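Local coordinates for protein phytase (Debaryomyces castellii, PDB 2GFI) that hydrolyses phytate (inositol hexakisphosphate) as a 3-phytase of the histidine acid phosphatase family, releasing phosphate, at residues L66-G71 with L328-D333. Numbering follows the deposited sequence.
Sequences LFSRHG and LSFTHD
Arg-69 lies alongside Asp-333 where two parallel strands run out into the predicted active site of this histidine acid phosphatase. Its chain is extended, with CG anti to the backbone N (chi1 -170°), which carries the guanidinium along the Asp-333 side chain. CB only skirts Thr-331 O; CG passes 3.7 Å from Asp-333 N and also lies over the centre of the His-70 ring; CD packs on Asp-333 CB. NE donates to a water that also accepts from Asp-333 N and lies near His-70 NE2. At the tip, NH1 hydrogen-bonds to Gly-39 O. Arg-69 NH2 forms a salt bridge with Asp-333 OD2 at 3.2 Å. Carboxylate and guanidinium planes are stacked, 16° apart, with OD2 above one face, so the attraction is one of charge alone. Replacing Arg-69 by alanine is likely to leave Asp-333 without its facing charge, and Gly-39 O and the water without these N-H partners. The straight bond from His-70 ND1 to Gly-71 O (2.7 Å), in the ring plane, fixes the rotation of this predicted nucleophile. Asp-333 is the predicted proton donor. Upstream, Ser-329 N to Leu-66 O, Ser-68 N to Ser-329 O (2.7 Å) and Thr-331 N to Ser-68 O join the strands. Strands 59-69 and 326-331 lie between strands 374-382 and 158-163; helix 166-180 covers the face bearing Leu-66 and Phe-330, and Phe-339 of helix 333-343 meets Phe-67 edge-to-face on the other.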
loop_
_atom_site.group_PDB
_atom_site.type_symbol
_atom_site.label_atom_id
_atom_site.label_comp_id
_atom_site.label_asym_id
_atom_site.label_seq_id
_atom_site.Cartn_x
_atom_site.Cartn_y
_atom_site.Cartn_z
ATOM N N LEU A 66 -24.311 17.502 -5.117
ATOM C CA LEU A 66 -23.680 16.956 -3.974
ATOM C C LEU A 66 -24.637 17.062 -2.774
ATOM O O LEU A 66 -25.179 18.134 -2.462
ATOM C CB LEU A 66 -22.394 17.718 -3.689
ATOM C CG LEU A 66 -21.763 17.359 -2.338
ATOM C CD1 LEU A 66 -21.343 15.858 -2.279
ATOM C CD2 LEU A 66 -20.580 18.289 -2.030
ATOM N N PHE A 67 -24.835 15.930 -2.116
ATOM C CA PHE A 67 -25.504 15.881 -0.858
ATOM C C PHE A 67 -24.530 15.312 0.127
ATOM O O PHE A 67 -24.187 14.140 0.089
ATOM C CB PHE A 67 -26.784 15.052 -0.950
ATOM C CG PHE A 67 -27.770 15.617 -1.934
ATOM C CD1 PHE A 67 -28.698 16.576 -1.530
ATOM C CD2 PHE A 67 -27.742 15.218 -3.287
ATOM C CE1 PHE A 67 -29.622 17.107 -2.449
ATOM C CE2 PHE A 67 -28.646 15.752 -4.227
ATOM C CZ PHE A 67 -29.591 16.704 -3.800
ATOM N N SER A 68 -24.052 16.184 0.993
ATOM C CA SER A 68 -22.945 15.879 1.853
ATOM C C SER A 68 -23.374 15.897 3.332
ATOM O O SER A 68 -24.174 16.753 3.750
ATOM C CB SER A 68 -21.844 16.880 1.603
ATOM O OG SER A 68 -20.808 16.677 2.520
ATOM N N ARG A 69 -22.886 14.922 4.092
ATOM C CA ARG A 69 -22.995 14.924 5.542
ATOM C C ARG A 69 -21.957 15.930 6.049
ATOM O O ARG A 69 -21.045 16.330 5.298
ATOM C CB ARG A 69 -22.663 13.533 6.066
ATOM C CG ARG A 69 -22.948 13.335 7.495
ATOM C CD ARG A 69 -22.445 12.031 8.029
ATOM N NE ARG A 69 -22.707 11.925 9.453
ATOM C CZ ARG A 69 -22.407 10.871 10.184
ATOM N NH1 ARG A 69 -21.827 9.820 9.634
ATOM N NH2 ARG A 69 -22.688 10.861 11.474
ATOM N N HIS A 70 -22.091 16.369 7.299
ATOM C CA HIS A 70 -21.000 17.098 7.939
ATOM C C HIS A 70 -19.785 16.162 7.962
ATOM O O HIS A 70 -19.953 14.923 7.846
ATOM C CB HIS A 70 -21.374 17.489 9.364
ATOM C CG HIS A 70 -21.823 16.332 10.211
ATOM N ND1 HIS A 70 -20.946 15.423 10.773
ATOM C CD2 HIS A 70 -23.064 15.940 10.585
ATOM C CE1 HIS A 70 -21.629 14.509 11.436
ATOM N NE2 HIS A 70 -22.918 14.818 11.366
ATOM N N GLY A 71 -18.574 16.712 8.123
ATOM C CA GLY A 71 -17.399 15.844 8.298
ATOM C C GLY A 71 -17.326 15.227 9.699
ATOM O O GLY A 71 -18.221 15.443 10.526
ATOM N N LEU A 328 -24.715 22.071 -4.169
ATOM C CA LEU A 328 -23.966 21.698 -2.991
ATOM C C LEU A 328 -24.869 21.812 -1.768
ATOM O O LEU A 328 -25.195 22.918 -1.314
ATOM C CB LEU A 328 -22.745 22.606 -2.829
ATOM C CG LEU A 328 -21.846 22.773 -4.054
ATOM C CD1 LEU A 328 -20.798 23.837 -3.799
ATOM C CD2 LEU A 328 -21.176 21.429 -4.434
ATOM N N SER A 329 -25.246 20.647 -1.230
ATOM C CA SER A 329 -26.168 20.550 -0.102
ATOM C C SER A 329 -25.505 19.739 0.992
ATOM O O SER A 329 -24.954 18.667 0.742
ATOM C CB SER A 329 -27.471 19.836 -0.497
ATOM O OG SER A 329 -28.114 20.532 -1.530
ATOM N N PHE A 330 -25.649 20.242 2.213
ATOM C CA PHE A 330 -24.988 19.734 3.393
ATOM C C PHE A 330 -26.030 19.533 4.464
ATOM O O PHE A 330 -26.794 20.435 4.747
ATOM C CB PHE A 330 -23.942 20.737 3.850
ATOM C CG PHE A 330 -22.841 20.889 2.885
ATOM C CD1 PHE A 330 -21.712 20.088 2.981
ATOM C CD2 PHE A 330 -22.951 21.794 1.830
ATOM C CE1 PHE A 330 -20.708 20.201 2.064
ATOM C CE2 PHE A 330 -21.954 21.914 0.905
ATOM C CZ PHE A 330 -20.823 21.111 1.018
ATOM N N THR A 331 -26.047 18.343 5.056
ATOM C CA THR A 331 -27.062 17.993 6.014
ATOM C C THR A 331 -26.548 16.814 6.864
ATOM O O THR A 331 -25.350 16.616 6.928
ATOM C CB THR A 331 -28.397 17.727 5.288
ATOM O OG1 THR A 331 -29.439 17.506 6.257
ATOM C CG2 THR A 331 -28.343 16.445 4.454
ATOM N N HIS A 332 -27.418 16.068 7.543
ATOM C CA HIS A 332 -26.978 15.028 8.460
ATOM C C HIS A 332 -27.040 13.657 7.796
ATOM O O HIS A 332 -27.620 13.499 6.735
ATOM C CB HIS A 332 -27.878 15.001 9.705
ATOM C CG HIS A 332 -27.785 16.230 10.550
ATOM N ND1 HIS A 332 -28.559 17.349 10.316
ATOM C CD2 HIS A 332 -27.034 16.509 11.643
ATOM C CE1 HIS A 332 -28.284 18.268 11.228
ATOM N NE2 HIS A 332 -27.354 17.789 12.036
ATOM N N ASP A 333 -26.460 12.655 8.437
ATOM C CA ASP A 333 -26.546 11.302 7.929
ATOM C C ASP A 333 -27.996 10.872 7.779
ATOM O O ASP A 333 -28.384 10.251 6.764
ATOM C CB ASP A 333 -25.765 10.321 8.818
ATOM C CG ASP A 333 -26.117 10.428 10.294
ATOM O OD1 ASP A 333 -26.914 11.305 10.720
ATOM O OD2 ASP A 333 -25.620 9.656 11.135
HETATM O O HOH W 1 -27.353 19.497 -3.653
HETATM O O HOH W 2 -25.092 13.346 10.620
#